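Local coordinates for protein (S)-ureidoglycine aminohydrolase (Escherichia coli, PDB 1RC6) that hydrolyses (S)-2-ureidoglycine to (S)-ureidoglycolate and ammonia in the manganese-dependent second hydrolytic step of allantoin degradation, at residues Y108-P113 against D169-E174; G80-L85 against G176-M181; A16-V21 against K224-F229; T48-P53 against F59-V64; F119-A122 against D126-I129. All blocks are in the same frame, centred on the assembly; numbering follows the deposited sequence.

Interaction 1 (Y108-P113 against D169-E174); sequences YLYCPP and DFLPKE
Phe170 drives one edge of its ring into a face of Tyr108, making a T-shaped (edge-to-face) pair. The two ring planes are perpendicular (90°) and their centroids lie 4.8 Å apart. The leading atom is Phe170 CD1, which sits almost over the middle of the phenol ring and comes 3.5 Å from Tyr108 CG; CE1 follows it over the same face. Tyr108 presents this face because its first torsion (chi1 70°) puts CG between the backbone N and the carbonyl carbon, which stands the ring up from the strand toward the loop 170-174. At the far end of the ring, Tyr108 OH is 3.3 Å from Phe170 O.

Next along the loop, Leu171 reaches across to Tyr110 with its two methyl groups, the side chains meeting at about a right angle. Leu171 CD2 rests 3.7 Å from Tyr110 CD2, while Leu171 CD1 is 4.0 Å from Tyr110 CB and also turns toward the Tyr108 ring. The Tyr110 hydroxyl is hydrogen-bonded to Glu82, so the ring is tethered at its outer end while Leu171 packs near its root. Behind the contact, Phe170 lies on Met181 and Ile183 of strand 179-186.

The contact joins strand 107-111 of the N-terminal cupin to the loop following strand 166-169 of the C-terminal one. Its chemistry is that of ring and methyl packing in a buried setting, so cohesion should rest mainly on dispersion and on the favourable electrostatics of aromatic C-H groups directed at a pi face.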
# COMPACT_ATOMS: atom_id res chain seq x y z
N TYR A 108 3.74 -8.36 -7.14
CA TYR A 108 2.61 -7.46 -7.16
C TYR A 108 1.67 -7.75 -8.31
O TYR A 108 2.05 -8.37 -9.31
CB TYR A 108 3.08 -6.01 -7.24
CG TYR A 108 3.69 -5.61 -8.57
CD1 TYR A 108 5.03 -5.88 -8.86
CD2 TYR A 108 2.95 -4.91 -9.51
CE1 TYR A 108 5.61 -5.45 -10.06
CE2 TYR A 108 3.51 -4.48 -10.71
CZ TYR A 108 4.84 -4.75 -10.98
OH TYR A 108 5.40 -4.29 -12.16
N LEU A 109 0.43 -7.28 -8.17
CA LEU A 109 -0.59 -7.45 -9.19
C LEU A 109 -1.58 -6.30 -9.23
O LEU A 109 -2.26 -6.01 -8.23
CB LEU A 109 -1.36 -8.75 -8.98
CG LEU A 109 -2.60 -8.87 -9.88
CD1 LEU A 109 -2.17 -8.90 -11.34
CD2 LEU A 109 -3.37 -10.12 -9.54
N TYR A 110 -1.67 -5.64 -10.38
CA TYR A 110 -2.62 -4.55 -10.58
C TYR A 110 -3.74 -5.04 -11.50
O TYR A 110 -3.49 -5.74 -12.48
CB TYR A 110 -1.94 -3.33 -11.22
CG TYR A 110 -2.95 -2.32 -11.73
CD1 TYR A 110 -3.56 -2.48 -12.97
CD2 TYR A 110 -3.38 -1.26 -10.93
CE1 TYR A 110 -4.59 -1.64 -13.39
CE2 TYR A 110 -4.41 -0.41 -11.34
CZ TYR A 110 -5.01 -0.61 -12.57
OH TYR A 110 -6.05 0.19 -12.97
N CYS A 111 -4.96 -4.66 -11.20
CA CYS A 111 -6.10 -5.04 -12.02
C CYS A 111 -6.91 -3.81 -12.44
O CYS A 111 -7.34 -3.02 -11.60
CB CYS A 111 -7.04 -5.99 -11.28
SG CYS A 111 -6.40 -7.66 -11.03
N PRO A 112 -7.13 -3.64 -13.76
CA PRO A 112 -7.91 -2.49 -14.22
C PRO A 112 -9.33 -2.69 -13.71
O PRO A 112 -9.67 -3.74 -13.20
CB PRO A 112 -7.82 -2.60 -15.74
CG PRO A 112 -7.74 -4.09 -15.95
CD PRO A 112 -6.73 -4.49 -14.89
N PRO A 113 -10.17 -1.66 -13.86
CA PRO A 113 -11.57 -1.71 -13.42
C PRO A 113 -12.31 -2.92 -13.96
O PRO A 113 -12.15 -3.27 -15.13
CB PRO A 113 -12.15 -0.42 -13.97
CG PRO A 113 -10.98 0.48 -14.00
CD PRO A 113 -9.88 -0.38 -14.52
N ASP A 169 8.88 2.49 -9.44
CA ASP A 169 7.58 2.81 -10.01
C ASP A 169 6.97 1.48 -10.43
O ASP A 169 7.50 0.76 -11.27
CB ASP A 169 7.72 3.73 -11.22
CG ASP A 169 8.34 5.07 -10.86
OD1 ASP A 169 8.48 5.34 -9.65
OD2 ASP A 169 8.67 5.84 -11.79
N PHE A 170 5.84 1.15 -9.81
CA PHE A 170 5.16 -0.11 -10.06
C PHE A 170 4.29 -0.18 -11.30
O PHE A 170 4.12 -1.25 -11.87
CB PHE A 170 4.29 -0.46 -8.87
CG PHE A 170 5.02 -1.15 -7.77
CD1 PHE A 170 5.07 -2.53 -7.73
CD2 PHE A 170 5.66 -0.42 -6.78
CE1 PHE A 170 5.75 -3.18 -6.70
CE2 PHE A 170 6.35 -1.07 -5.75
CZ PHE A 170 6.40 -2.45 -5.71
N LEU A 171 3.74 0.95 -11.71
CA LEU A 171 2.83 0.98 -12.83
C LEU A 171 3.26 1.86 -13.98
O LEU A 171 4.13 2.70 -13.84
CB LEU A 171 1.44 1.42 -12.34
CG LEU A 171 0.44 0.39 -11.79
CD1 LEU A 171 1.15 -0.78 -11.12
CD2 LEU A 171 -0.51 1.08 -10.83
N PRO A 172 2.65 1.67 -15.15
CA PRO A 172 2.99 2.49 -16.32
C PRO A 172 2.59 3.95 -16.04
O PRO A 172 1.65 4.19 -15.29
CB PRO A 172 2.15 1.86 -17.44
CG PRO A 172 2.01 0.45 -17.02
CD PRO A 172 1.75 0.57 -15.54
N LYS A 173 3.29 4.90 -16.65
CA LYS A 173 3.00 6.32 -16.46
C LYS A 173 1.92 6.84 -17.40
O LYS A 173 1.41 7.94 -17.21
CB LYS A 173 4.27 7.14 -16.66
CG LYS A 173 5.50 6.54 -16.01
CD LYS A 173 5.47 6.68 -14.50
CE LYS A 173 6.20 7.94 -14.07
NZ LYS A 173 7.66 7.87 -14.40
N GLU A 174 1.58 6.08 -18.43
CA GLU A 174 0.56 6.48 -19.41
C GLU A 174 -0.76 6.93 -18.79
O GLU A 174 -1.22 6.37 -17.79
CB GLU A 174 0.29 5.34 -20.40
CG GLU A 174 1.30 5.18 -21.52
CD GLU A 174 2.72 4.99 -21.03
OE1 GLU A 174 2.98 4.02 -20.28
OE2 GLU A 174 3.60 5.81 -21.39

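Interaction 2 (G80-L85 against G176-M181)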
# COMPACT_ATOMS: atom_id res chain seq x y z
N GLY A 80 -15.97 -0.59 -12.13
CA GLY A 80 -15.39 0.74 -12.07
C GLY A 80 -14.35 0.88 -10.97
O GLY A 80 -13.92 1.99 -10.64
N ILE A 81 -13.94 -0.24 -10.40
CA ILE A 81 -12.98 -0.25 -9.31
C ILE A 81 -11.67 -0.91 -9.72
O ILE A 81 -11.69 -2.03 -10.21
CB ILE A 81 -13.57 -1.00 -8.11
CG1 ILE A 81 -14.69 -0.16 -7.50
CG2 ILE A 81 -12.48 -1.33 -7.09
CD1 ILE A 81 -15.41 -0.84 -6.38
N GLU A 82 -10.56 -0.20 -9.54
CA GLU A 82 -9.25 -0.77 -9.87
C GLU A 82 -8.59 -1.22 -8.56
O GLU A 82 -8.83 -0.63 -7.50
CB GLU A 82 -8.37 0.26 -10.60
CG GLU A 82 -8.08 1.53 -9.82
CD GLU A 82 -7.37 2.60 -10.66
OE1 GLU A 82 -6.53 2.25 -11.52
OE2 GLU A 82 -7.65 3.80 -10.45
N THR A 83 -7.77 -2.27 -8.61
CA THR A 83 -7.14 -2.78 -7.40
C THR A 83 -5.67 -3.05 -7.57
O THR A 83 -5.17 -3.12 -8.69
CB THR A 83 -7.79 -4.09 -6.94
OG1 THR A 83 -7.59 -5.09 -7.93
CG2 THR A 83 -9.28 -3.90 -6.72
N PHE A 84 -4.98 -3.20 -6.45
CA PHE A 84 -3.55 -3.46 -6.45
C PHE A 84 -3.17 -4.30 -5.24
O PHE A 84 -3.58 -4.01 -4.12
CB PHE A 84 -2.79 -2.13 -6.43
CG PHE A 84 -1.31 -2.27 -6.25
CD1 PHE A 84 -0.76 -2.40 -4.98
CD2 PHE A 84 -0.45 -2.31 -7.36
CE1 PHE A 84 0.61 -2.56 -4.81
CE2 PHE A 84 0.92 -2.47 -7.20
CZ PHE A 84 1.46 -2.60 -5.92
N LEU A 85 -2.38 -5.34 -5.47
CA LEU A 85 -1.96 -6.21 -4.39
C LEU A 85 -0.44 -6.29 -4.34
O LEU A 85 0.22 -6.33 -5.37
CB LEU A 85 -2.55 -7.62 -4.59
CG LEU A 85 -2.18 -8.73 -3.60
CD1 LEU A 85 -3.12 -9.91 -3.76
CD2 LEU A 85 -0.74 -9.16 -3.82
N GLY A 176 -3.45 6.21 -19.32
CA GLY A 176 -4.40 5.12 -19.18
C GLY A 176 -4.54 4.86 -17.70
O GLY A 176 -5.63 4.50 -17.20
N PHE A 177 -3.43 5.07 -16.99
CA PHE A 177 -3.40 4.88 -15.55
C PHE A 177 -3.66 6.20 -14.82
O PHE A 177 -3.15 7.25 -15.20
CB PHE A 177 -2.05 4.30 -15.13
CG PHE A 177 -1.86 2.86 -15.52
CD1 PHE A 177 -2.04 1.85 -14.58
CD2 PHE A 177 -1.56 2.52 -16.83
CE1 PHE A 177 -1.91 0.51 -14.95
CE2 PHE A 177 -1.43 1.20 -17.20
CZ PHE A 177 -1.61 0.19 -16.27
N ASP A 178 -4.47 6.12 -13.77
CA ASP A 178 -4.82 7.28 -12.98
C ASP A 178 -4.22 7.17 -11.57
O ASP A 178 -4.65 7.85 -10.65
CB ASP A 178 -6.34 7.41 -12.90
CG ASP A 178 -6.98 6.30 -12.10
OD1 ASP A 178 -6.26 5.35 -11.70
OD2 ASP A 178 -8.20 6.38 -11.86
N MET A 179 -3.23 6.29 -11.42
CA MET A 179 -2.59 6.12 -10.12
C MET A 179 -1.27 5.40 -10.30
O MET A 179 -0.91 5.03 -11.41
CB MET A 179 -3.46 5.27 -9.19
CG MET A 179 -3.75 3.92 -9.77
SD MET A 179 -3.87 2.61 -8.54
CE MET A 179 -5.51 2.53 -8.36
N ASN A 180 -0.55 5.22 -9.20
CA ASN A 180 0.71 4.52 -9.24
C ASN A 180 1.11 4.14 -7.82
O ASN A 180 0.69 4.78 -6.87
CB ASN A 180 1.79 5.37 -9.89
CG ASN A 180 2.87 4.54 -10.58
OD1 ASN A 180 3.56 5.01 -11.48
ND2 ASN A 180 3.02 3.30 -10.15
N MET A 181 1.90 3.08 -7.69
CA MET A 181 2.38 2.62 -6.39
C MET A 181 3.89 2.76 -6.43
O MET A 181 4.52 2.50 -7.46
CB MET A 181 2.00 1.15 -6.15
CG MET A 181 0.51 0.83 -6.01
SD MET A 181 -0.29 1.45 -4.49
CE MET A 181 1.05 1.34 -3.34
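Glu82 OE1 is engaged by the phenol hydroxyl of Tyr110 through a hydrogen bond, while the same carboxylate faces Asp178. The two acids approach from opposite directions with their planes 42° apart, and Asp178 OD2 accepts a hydrogen bond from the backbone N of Val137. Glu82 OE2 and Asp178 OD1 are modelled only 2.4 Å apart. If the separation is real, one of the two acids probably holds a proton; at this resolution the distance is doubtful. Glu82 gets there with an extended chain beyond CG, while Tyr110 and Val137 hold the two carboxylates from outside the pair.

The apolar half of the contact is a Met-aromatic arrangement. Met181 lays its CG squarely over one face of Phe84, 3.3 Å from the ring centroid and 2° off the ring normal, a CH-pi contact. The sulfur follows over the same face: Met181 SD is 4.2 Å from the centroid of the Phe84 ring. Bends at chi2 and chi3 of Met181 curl the chain over the ring, which Phe84 projects toward it with CG anti to the backbone N.

Although the touching parts, 82-84 and 178-181, run within 11° of each other, their backbones are not paired. Strand 81-89 lies between strands 127-135 and 107-111 in the N-terminal sheet, where Phe84 also touches Tyr108. Strand 179-186 belongs to the seven-stranded sheet of the C-terminal cupin, and Met181 packs there on Ile250 and Ser252 of strand 247-254.

Interaction 3 (A16-V21 against K224-F229); sequences ANRAIV and KGDYIF
Arg18 meets Asp226 in a salt bridge, directing the NH1-NH2 edge of its guanidinium at the carboxylate. The firm bond runs from Arg18 NH1 to Asp226 OD1 at 2.8 Å. NH2 adds two weak bonds, one from Arg18 NH2 to Asp226 OD1 (3.1 Å) and a longer one from Arg18 NH2 to Asp226 OD2 (3.3 Å). The groups are not coplanar: their planes are 37° apart, and while OD1 lies close to the guanidinium plane, NH1 reaches it from above the carboxylate plane.

A second shell fixes both partners. Arg18 bends at chi3 (-69°), and its NE donates to the backbone O of Leu15, which holds the guanidinium at its NE as well. OD1 of Asp226 also accepts from the backbone N of Lys223, so three N-H groups converge on this one oxygen. The Arg18 side chain also touches Pro221 and Lys223 of strand 219-223.

Asp226 ends the short turn between strands 219-223 and 227-230 of the C-terminal cupin, in which Gly225 takes a positive phi of 101°. The salt bridge therefore ties the N-terminal arm to the beta-barrel fold just where strand 227-230 enters the larger sheet. Beyond Arg18 a short, weakly bonded strand joins Ile20 to Leu28 of strand 26-29 through the backbone, and strand 26-29 in turn lies beside strand 227-230, joined through Leu29 and Tyr227. The Asp226 side chain is about 8 Å from that of Tyr249, a probable substrate-binding residue.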
# COMPACT_ATOMS: atom_id res chain seq x y z
N ALA A 16 5.67 2.32 22.21
CA ALA A 16 4.28 1.90 22.38
C ALA A 16 3.33 3.10 22.39
O ALA A 16 3.61 4.12 23.03
CB ALA A 16 4.13 1.11 23.69
N ASN A 17 2.22 2.98 21.66
CA ASN A 17 1.21 4.03 21.57
C ASN A 17 1.64 5.24 20.75
O ASN A 17 1.95 6.29 21.30
CB ASN A 17 0.80 4.52 22.96
CG ASN A 17 0.37 3.40 23.88
OD1 ASN A 17 -0.46 2.57 23.52
ND2 ASN A 17 0.94 3.38 25.08
N ARG A 18 1.66 5.09 19.43
CA ARG A 18 2.04 6.21 18.56
C ARG A 18 0.91 6.57 17.59
O ARG A 18 0.96 7.61 16.92
CB ARG A 18 3.32 5.86 17.81
CG ARG A 18 4.55 5.86 18.71
CD ARG A 18 5.82 5.47 17.97
NE ARG A 18 5.82 4.07 17.57
CZ ARG A 18 5.56 3.63 16.35
NH1 ARG A 18 5.26 4.48 15.37
NH2 ARG A 18 5.58 2.32 16.09
N ALA A 19 -0.12 5.73 17.55
CA ALA A 19 -1.28 5.93 16.68
C ALA A 19 -1.91 7.31 16.87
O ALA A 19 -2.70 7.53 17.79
CB ALA A 19 -2.32 4.83 16.94
N ILE A 20 -1.58 8.24 15.98
CA ILE A 20 -2.11 9.60 16.03
C ILE A 20 -2.94 9.88 14.80
O ILE A 20 -2.72 9.29 13.75
CB ILE A 20 -0.98 10.63 16.10
CG1 ILE A 20 -1.54 12.05 15.92
CG2 ILE A 20 0.06 10.34 15.03
CD1 ILE A 20 -2.59 12.45 16.96
N VAL A 21 -3.89 10.80 14.92
CA VAL A 21 -4.76 11.17 13.80
C VAL A 21 -5.00 12.67 13.69
O VAL A 21 -5.05 13.37 14.69
CB VAL A 21 -6.12 10.46 13.93
CG1 VAL A 21 -7.11 11.02 12.91
CG2 VAL A 21 -5.93 8.96 13.72
N LYS A 224 8.90 -0.65 10.62
CA LYS A 224 8.30 -1.76 9.90
C LYS A 224 6.96 -2.11 10.54
O LYS A 224 6.88 -2.28 11.75
CB LYS A 224 9.25 -2.95 9.95
CG LYS A 224 8.71 -4.25 9.40
CD LYS A 224 9.88 -5.18 9.11
CE LYS A 224 9.43 -6.59 8.81
NZ LYS A 224 8.88 -7.25 10.03
N GLY A 225 5.92 -2.19 9.72
CA GLY A 225 4.60 -2.51 10.22
C GLY A 225 3.68 -1.31 10.39
O GLY A 225 2.46 -1.45 10.45
N ASP A 226 4.26 -0.12 10.47
CA ASP A 226 3.48 1.10 10.63
C ASP A 226 2.83 1.50 9.31
O ASP A 226 3.32 1.17 8.23
CB ASP A 226 4.36 2.26 11.10
CG ASP A 226 4.76 2.14 12.56
OD1 ASP A 226 5.52 3.02 13.03
OD2 ASP A 226 4.32 1.18 13.25
N TYR A 227 1.73 2.24 9.41
CA TYR A 227 1.02 2.72 8.23
C TYR A 227 0.81 4.20 8.41
O TYR A 227 0.49 4.65 9.49
CB TYR A 227 -0.34 2.04 8.08
CG TYR A 227 -1.10 2.58 6.89
CD1 TYR A 227 -0.78 2.19 5.59
CD2 TYR A 227 -2.09 3.54 7.06
CE1 TYR A 227 -1.44 2.74 4.49
CE2 TYR A 227 -2.76 4.10 5.98
CZ TYR A 227 -2.43 3.69 4.70
OH TYR A 227 -3.10 4.24 3.64
N ILE A 228 0.94 4.95 7.33
CA ILE A 228 0.77 6.39 7.44
C ILE A 228 -0.11 6.96 6.35
O ILE A 228 0.11 6.71 5.16
CB ILE A 228 2.12 7.10 7.35
CG1 ILE A 228 3.12 6.43 8.28
CG2 ILE A 228 1.95 8.57 7.68
CD1 ILE A 228 4.52 6.95 8.10
N PHE A 229 -1.11 7.74 6.76
CA PHE A 229 -1.99 8.39 5.80
C PHE A 229 -1.64 9.87 5.70
O PHE A 229 -1.86 10.62 6.64
CB PHE A 229 -3.45 8.28 6.20
CG PHE A 229 -4.36 9.13 5.36
CD1 PHE A 229 -5.06 10.19 5.92
CD2 PHE A 229 -4.48 8.89 3.99
CE1 PHE A 229 -5.88 11.00 5.12
CE2 PHE A 229 -5.29 9.68 3.19
CZ PHE A 229 -5.99 10.74 3.75

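Interaction 4 (T48-P53 against F59-V64); sequences TILSTP and FVDYLV
Thr48-Ile49 and Tyr62-Leu63 run antiparallel. Thr48 and Leu63 form a hydrogen-bonded pair, Thr48 N to Leu63 O at 3.0 Å and Leu63 N to Thr48 O at 3.1 Å; Ile49 and Tyr62 are the following non-hydrogen-bonded pair. Leu50 N then donates to Asp61 O at 2.9 Å, after which the backbone departs from regular strand geometry (Leu50 psi -103°). Leu50 and Ser51 together face Asp61, whose N gives only a weak bond to Ser51 O, while Ser51 N turns to the carboxylate instead: Ser51 N to Asp61 OD2, 2.6 Å.

These are the arms of the beta hairpin 46-49/60-67, with strand 46-49 at the margin of the N-terminal cupin sheet. On one face Thr48 CG2 lies alongside Leu63 CB, 3.8 Å away. On the other, Ile49 CG1 is 4.0 Å from Tyr62 CD2, the two side chains pointing the same way. Nearer the turn, Ser51 CB meets CE2 of the Phe59 ring at 3.5 Å, and that ring stacks on Tyr132.

A chi1 of 52° folds the Asp61 carboxylate back over its own backbone, within reach of Ser51 N. Its other oxygen, OD1, and Ser51 OG are both hydrogen-bonded to the hydroxyl of Tyr227 in the C-terminal cupin.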
# COMPACT_ATOMS: atom_id res chain seq x y z
N THR A 48 -7.26 -6.13 8.07
CA THR A 48 -7.36 -4.90 8.81
C THR A 48 -7.37 -3.71 7.86
O THR A 48 -6.39 -3.41 7.19
CB THR A 48 -6.21 -4.81 9.84
OG1 THR A 48 -5.95 -3.43 10.14
CG2 THR A 48 -4.96 -5.49 9.32
N ILE A 49 -8.53 -3.08 7.77
CA ILE A 49 -8.73 -1.90 6.93
C ILE A 49 -7.90 -0.72 7.45
O ILE A 49 -7.82 -0.49 8.66
CB ILE A 49 -10.21 -1.52 6.93
CG1 ILE A 49 -11.03 -2.66 6.34
CG2 ILE A 49 -10.42 -0.25 6.17
CD1 ILE A 49 -12.51 -2.53 6.60
N LEU A 50 -7.29 0.03 6.53
CA LEU A 50 -6.46 1.18 6.88
C LEU A 50 -7.11 2.49 6.45
O LEU A 50 -8.02 2.96 7.10
CB LEU A 50 -5.08 1.02 6.24
CG LEU A 50 -4.44 -0.31 6.67
CD1 LEU A 50 -3.09 -0.49 6.00
CD2 LEU A 50 -4.28 -0.35 8.17
N SER A 51 -6.65 3.08 5.36
CA SER A 51 -7.27 4.32 4.92
C SER A 51 -8.67 4.06 4.33
O SER A 51 -8.94 3.01 3.74
CB SER A 51 -6.39 5.00 3.87
OG SER A 51 -5.13 5.34 4.42
N THR A 52 -9.57 5.03 4.51
CA THR A 52 -10.94 4.95 3.99
C THR A 52 -11.39 6.38 3.79
O THR A 52 -10.77 7.30 4.32
CB THR A 52 -11.92 4.30 4.98
OG1 THR A 52 -12.06 5.14 6.12
CG2 THR A 52 -11.42 2.93 5.44
N PRO A 53 -12.46 6.60 3.01
CA PRO A 53 -12.94 7.96 2.79
C PRO A 53 -13.25 8.68 4.10
O PRO A 53 -13.06 9.88 4.21
CB PRO A 53 -14.19 7.74 1.95
CG PRO A 53 -13.80 6.59 1.11
CD PRO A 53 -13.16 5.66 2.14
N PHE A 59 -9.57 6.42 -1.46
CA PHE A 59 -9.28 5.02 -1.73
C PHE A 59 -9.45 4.26 -0.44
O PHE A 59 -9.69 4.86 0.62
CB PHE A 59 -7.84 4.85 -2.21
CG PHE A 59 -6.79 5.40 -1.26
CD1 PHE A 59 -6.38 6.73 -1.35
CD2 PHE A 59 -6.23 4.59 -0.27
CE1 PHE A 59 -5.41 7.24 -0.48
CE2 PHE A 59 -5.26 5.10 0.60
CZ PHE A 59 -4.86 6.42 0.49
N VAL A 60 -9.36 2.94 -0.51
CA VAL A 60 -9.44 2.12 0.68
C VAL A 60 -8.30 1.15 0.54
O VAL A 60 -8.16 0.55 -0.51
CB VAL A 60 -10.72 1.28 0.75
CG1 VAL A 60 -10.74 0.52 2.05
CG2 VAL A 60 -11.95 2.17 0.62
N ASP A 61 -7.46 1.03 1.56
CA ASP A 61 -6.36 0.08 1.46
C ASP A 61 -6.38 -0.85 2.66
O ASP A 61 -7.02 -0.55 3.67
CB ASP A 61 -5.01 0.78 1.27
CG ASP A 61 -4.75 1.84 2.29
OD1 ASP A 61 -3.73 2.55 2.12
OD2 ASP A 61 -5.53 1.97 3.26
N TYR A 62 -5.72 -2.00 2.53
CA TYR A 62 -5.74 -3.00 3.59
C TYR A 62 -4.41 -3.67 3.83
O TYR A 62 -3.49 -3.63 3.01
CB TYR A 62 -6.71 -4.14 3.27
CG TYR A 62 -8.00 -3.79 2.58
CD1 TYR A 62 -8.01 -3.15 1.33
CD2 TYR A 62 -9.22 -4.13 3.15
CE1 TYR A 62 -9.22 -2.85 0.69
CE2 TYR A 62 -10.43 -3.84 2.51
CZ TYR A 62 -10.42 -3.20 1.29
OH TYR A 62 -11.62 -2.93 0.68
N LEU A 63 -4.34 -4.32 4.98
CA LEU A 63 -3.19 -5.10 5.37
C LEU A 63 -3.85 -6.43 5.70
O LEU A 63 -4.78 -6.48 6.50
CB LEU A 63 -2.52 -4.50 6.59
CG LEU A 63 -1.18 -5.13 7.00
CD1 LEU A 63 -0.54 -4.24 8.06
CD2 LEU A 63 -1.39 -6.55 7.55
N VAL A 64 -3.41 -7.50 5.06
CA VAL A 64 -4.03 -8.79 5.31
C VAL A 64 -3.02 -9.90 5.48
O VAL A 64 -2.20 -10.16 4.59
CB VAL A 64 -4.98 -9.18 4.15
CG1 VAL A 64 -5.79 -10.41 4.52
CG2 VAL A 64 -5.91 -8.01 3.81

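Interaction 5 (F119-A122 against D126-I129); sequences FVNA and DSQI
Asn121 and Ser127 are joined side chain to side chain, Ser127 OG donating to Asn121 OD1 at 2.6 Å. The hydroxyl comes from above the amide, 44° out of the carbonyl plane, with a C=O...O angle of 121°. Asn121 reaches across because its CG stands anti to the backbone N (chi1 -164°), carrying the amide over to strand 127-135. Ser127 answers with OG beside its own backbone N.

The amide is anchored at both ends. OD1 also accepts from the backbone N of Gln123, and ND2 donates to the backbone oxygens of His67 and Glu125, which fixes which way round the group lies. Asn121 ND2 passes 3.4 Å from Ser127 N, two donors that do not bond. Ser127 OG has a further hydrogen-bond partner in Asn91 O; with one hydroxyl proton, the two acceptors probably share it or take it in turn.

These hydrogen bonds sit where the loop 122-126 turns from strand 118-121 into strand 127-135, away from the metal and substrate sites. Strand 118-121 pairs with strand 91-96 in the three-stranded sheet, and strand 127-135 with strand 60-67 in the six-stranded one. Between the two sheets, Phe119 and Ile129 both pack on Leu85 and Ile92.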
# COMPACT_ATOMS: atom_id res chain seq x y z
N PHE A 119 -7.18 -14.43 -4.65
CA PHE A 119 -5.85 -14.78 -4.18
C PHE A 119 -5.94 -15.66 -2.97
O PHE A 119 -6.90 -15.59 -2.21
CB PHE A 119 -5.04 -13.52 -3.84
CG PHE A 119 -5.77 -12.57 -2.97
CD1 PHE A 119 -6.40 -11.45 -3.51
CD2 PHE A 119 -5.89 -12.82 -1.61
CE1 PHE A 119 -7.15 -10.59 -2.70
CE2 PHE A 119 -6.64 -11.97 -0.79
CZ PHE A 119 -7.27 -10.85 -1.33
N VAL A 120 -4.93 -16.50 -2.80
CA VAL A 120 -4.90 -17.41 -1.70
C VAL A 120 -3.48 -17.67 -1.32
O VAL A 120 -2.57 -17.60 -2.14
CB VAL A 120 -5.56 -18.76 -2.06
CG1 VAL A 120 -5.29 -19.79 -0.96
CG2 VAL A 120 -7.04 -18.58 -2.20
N ASN A 121 -3.29 -17.98 -0.05
CA ASN A 121 -1.99 -18.29 0.46
C ASN A 121 -1.54 -19.53 -0.29
O ASN A 121 -2.31 -20.48 -0.45
CB ASN A 121 -2.07 -18.59 1.94
CG ASN A 121 -0.73 -18.55 2.58
OD1 ASN A 121 0.29 -18.54 1.90
ND2 ASN A 121 -0.72 -18.53 3.90
N ALA A 122 -0.29 -19.53 -0.74
CA ALA A 122 0.24 -20.66 -1.49
C ALA A 122 1.22 -21.48 -0.67
O ALA A 122 1.79 -22.45 -1.18
CB ALA A 122 0.91 -20.17 -2.76
N ASP A 126 2.04 -18.36 7.30
CA ASP A 126 1.28 -17.19 6.93
C ASP A 126 1.96 -16.34 5.87
O ASP A 126 3.17 -16.13 5.90
CB ASP A 126 0.99 -16.32 8.17
CG ASP A 126 -0.04 -16.95 9.09
OD1 ASP A 126 -0.84 -17.78 8.62
OD2 ASP A 126 -0.06 -16.59 10.29
N SER A 127 1.17 -15.86 4.92
CA SER A 127 1.67 -14.99 3.88
C SER A 127 0.98 -13.66 4.12
O SER A 127 -0.23 -13.60 4.32
CB SER A 127 1.30 -15.55 2.50
OG SER A 127 2.06 -16.71 2.22
N GLN A 128 1.75 -12.58 4.12
CA GLN A 128 1.19 -11.26 4.37
C GLN A 128 1.04 -10.42 3.11
O GLN A 128 1.96 -10.30 2.31
CB GLN A 128 2.04 -10.54 5.41
CG GLN A 128 1.60 -9.13 5.68
CD GLN A 128 2.18 -8.61 6.97
OE1 GLN A 128 1.67 -8.90 8.05
NE2 GLN A 128 3.27 -7.83 6.88
N ILE A 129 -0.13 -9.80 2.97
CA ILE A 129 -0.45 -9.00 1.81
C ILE A 129 -0.88 -7.55 2.08
O ILE A 129 -1.40 -7.22 3.16
CB ILE A 129 -1.53 -9.76 0.98
CG1 ILE A 129 -0.99 -9.99 -0.42
CG2 ILE A 129 -2.86 -9.07 1.01
CD1 ILE A 129 0.21 -10.94 -0.42

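Along the chain, interaction 3 spans all the others, with interaction 4 closing before interactions 2, 1 and 5 open in turn. Interactions 1, 2, 4 and 5 share the six-stranded sheet of the N-terminal cupin. Interactions 1 and 2, with centres about 6 Å apart, join its strands 107-111 and 81-89 to the beginning of the C-terminal cupin, and touch through Tyr110 and Glu82. Interaction 3 lies across the chain's centre, its centre about 27 Å from that of interaction 1, yet meets interaction 4 through Tyr227. Interaction 5 remains within the N-terminal cupin. The two cupins, of which the C-terminal one probably holds the manganese, are thus joined in more than one place.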